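Local coordinates for solute-binding protein Csal_2479 (PDB 4P1L) that binds D-glucuronate and probably delivers it to the membrane permease of a tripartite ATP-independent periplasmic (TRAP) transport system, at residues G163-V168 against V201-E206. Residues are numbered along the deposited sequence; the frame is centred on the assembly and turned at random.
With BDP (beta-D-glucopyranuronic acid), chain C.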
loop_
_atom_site.group_PDB
_atom_site.type_symbol
_atom_site.label_atom_id
_atom_site.label_comp_id
_atom_site.label_asym_id
_atom_site.label_seq_id
_atom_site.Cartn_x
_atom_site.Cartn_y
_atom_site.Cartn_z
ATOM N N GLY A 163 12.808 18.232 -12.724
ATOM C CA GLY A 163 13.972 18.437 -11.885
ATOM C C GLY A 163 13.975 17.734 -10.536
ATOM O O GLY A 163 15.022 17.660 -9.896
ATOM N N LEU A 164 12.829 17.214 -10.087
ATOM C CA LEU A 164 12.787 16.490 -8.827
ATOM C C LEU A 164 13.169 15.031 -9.029
ATOM O O LEU A 164 12.674 14.364 -9.931
ATOM C CB LEU A 164 11.406 16.584 -8.170
ATOM C CG LEU A 164 10.866 17.984 -7.846
ATOM C CD1 LEU A 164 9.475 17.878 -7.221
ATOM C CD2 LEU A 164 11.786 18.724 -6.921
ATOM N N LYS A 165 14.059 14.554 -8.171
ATOM C CA LYS A 165 14.380 13.150 -8.083
ATOM C C LYS A 165 13.538 12.582 -6.943
ATOM O O LYS A 165 13.753 12.923 -5.758
ATOM C CB LYS A 165 15.866 12.967 -7.807
ATOM C CG LYS A 165 16.335 11.516 -7.774
ATOM C CD LYS A 165 17.839 11.458 -8.022
ATOM C CE LYS A 165 18.354 10.034 -8.098
ATOM N NZ LYS A 165 18.553 9.480 -6.734
ATOM N N VAL A 166 12.588 11.726 -7.313
ATOM C CA VAL A 166 11.586 11.217 -6.387
ATOM C C VAL A 166 11.741 9.716 -6.176
ATOM O O VAL A 166 11.773 8.918 -7.138
ATOM C CB VAL A 166 10.149 11.485 -6.899
ATOM C CG1 VAL A 166 9.104 11.137 -5.815
ATOM C CG2 VAL A 166 9.975 12.937 -7.383
ATOM N N ARG A 167 11.859 9.333 -4.910
ATOM C CA ARG A 167 11.862 7.926 -4.540
ATOM C C ARG A 167 10.486 7.324 -4.762
ATOM O O ARG A 167 9.466 7.956 -4.481
ATOM C CB ARG A 167 12.249 7.736 -3.075
ATOM C CG ARG A 167 12.203 6.313 -2.618
ATOM C CD ARG A 167 10.860 5.952 -1.991
ATOM N NE ARG A 167 10.803 4.562 -1.533
ATOM C CZ ARG A 167 9.754 4.031 -0.924
ATOM N NH1 ARG A 167 8.654 4.766 -0.714
ATOM N NH2 ARG A 167 9.780 2.761 -0.545
ATOM N N VAL A 168 10.484 6.101 -5.279
ATOM C CA VAL A 168 9.278 5.299 -5.412
ATOM C C VAL A 168 9.548 3.903 -4.877
ATOM O O VAL A 168 10.698 3.531 -4.617
ATOM C CB VAL A 168 8.798 5.218 -6.882
ATOM C CG1 VAL A 168 8.324 6.562 -7.352
ATOM C CG2 VAL A 168 9.883 4.660 -7.796
ATOM N N VAL A 201 20.400 13.042 -1.526
ATOM C CA VAL A 201 20.445 12.026 -2.571
ATOM C C VAL A 201 19.162 11.988 -3.415
ATOM O O VAL A 201 19.199 11.662 -4.597
ATOM C CB VAL A 201 20.655 10.639 -1.923
ATOM C CG1 VAL A 201 20.484 9.526 -2.929
ATOM C CG2 VAL A 201 22.036 10.566 -1.267
ATOM N N ILE A 202 18.031 12.307 -2.788
ATOM C CA ILE A 202 16.733 12.413 -3.469
ATOM C C ILE A 202 16.103 13.727 -3.025
ATOM O O ILE A 202 16.426 14.220 -1.949
ATOM C CB ILE A 202 15.782 11.241 -3.114
ATOM C CG1 ILE A 202 15.599 11.110 -1.590
ATOM C CG2 ILE A 202 16.293 9.925 -3.729
ATOM C CD1 ILE A 202 14.618 10.030 -1.206
ATOM N N ASP A 203 15.236 14.306 -3.855
ATOM C CA ASP A 203 14.514 15.539 -3.504
ATOM C C ASP A 203 13.142 15.284 -2.872
ATOM O O ASP A 203 12.542 16.182 -2.300
ATOM C CB ASP A 203 14.296 16.392 -4.752
ATOM C CG ASP A 203 15.585 16.651 -5.513
ATOM O OD1 ASP A 203 16.575 17.002 -4.847
ATOM O OD2 ASP A 203 15.608 16.474 -6.757
ATOM N N GLY A 204 12.614 14.071 -3.006
ATOM C CA GLY A 204 11.270 13.821 -2.529
ATOM C C GLY A 204 10.869 12.368 -2.600
ATOM O O GLY A 204 11.664 11.516 -2.949
ATOM N N ALA A 205 9.616 12.111 -2.267
ATOM C CA ALA A 205 9.048 10.771 -2.311
ATOM C C ALA A 205 7.531 10.969 -2.334
ATOM O O ALA A 205 7.060 12.077 -2.549
ATOM C CB ALA A 205 9.498 9.941 -1.090
ATOM N N GLU A 206 6.755 9.916 -2.113
ATOM C CA GLU A 206 5.322 10.062 -2.146
ATOM C C GLU A 206 4.672 9.033 -1.231
ATOM O O GLU A 206 5.123 7.888 -1.125
ATOM C CB GLU A 206 4.801 9.983 -3.593
ATOM C CG GLU A 206 5.370 8.855 -4.428
ATOM C CD GLU A 206 4.738 7.484 -4.133
ATOM O OE1 GLU A 206 3.496 7.353 -4.203
ATOM O OE2 GLU A 206 5.497 6.524 -3.875
HETATM C C1 BDP C . 3.254 2.708 2.867
HETATM C C2 BDP C . 2.851 1.240 2.862
HETATM C C3 BDP C . 4.030 0.411 3.204
HETATM C C4 BDP C . 5.086 0.684 2.181
HETATM C C5 BDP C . 5.451 2.192 2.153
HETATM C C6 BDP C . 6.497 2.532 1.092
HETATM O O2 BDP C . 1.850 1.098 3.856
HETATM O O3 BDP C . 3.598 -1.039 3.032
HETATM O O4 BDP C . 6.264 -0.092 2.459
HETATM O O5 BDP C . 4.299 2.936 1.907
HETATM O O6A BDP C . 6.393 3.674 0.538
HETATM O O1 BDP C . 2.170 3.489 2.500
HETATM O O6B BDP C . 7.435 1.739 0.871
HETATM O O HOH W 1 7.718 7.143 -2.467
#
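Lys165 and Asp203 grip each other through main chain and carboxylate. Lys165 N gives a nearly straight bond (167°) to Asp203 OD2 at 2.8 Å, on the anti side and somewhat out of the carboxylate plane, while Asp203 N returns one to Lys165 O, also 2.8 Å and in the carbonyl plane; Gly204 N adds a weak bond to the same oxygen. Starting with CG anti to the backbone N (chi1 -177°), the lysine chain runs across Ile202 at about a right angle and bends at its last torsion, bringing NZ to Val201 O at 3.1 Å. Further along, Arg167 N bonds Gly204 O at 2.9 Å, and Val166 CG1 packs on Ala205 CA at 3.5 Å. Ile202 CD1 and Ala205 CB both lean on Arg167 CB. At the far end of its side chain, the Arg167 guanidinium meets the glucuronate carboxylate edge-on, NH1 to O6A and NH2 to O6B, a bidentate pair of nearly straight hydrogen bonds. A water joins Arg167 O and NH1 to Glu206 N and OE2, and Met188 O holds NH2. Glu206 OE1 hydrogen-bonds His229 and salt-bridges sugar-binding Arg146. A single parallel bridge, Val166 with Gly204, thus brings strand 165-168 alongside strand 204-207, presenting the carboxylate-binding arginine characteristic of TRAP solute-binding proteins.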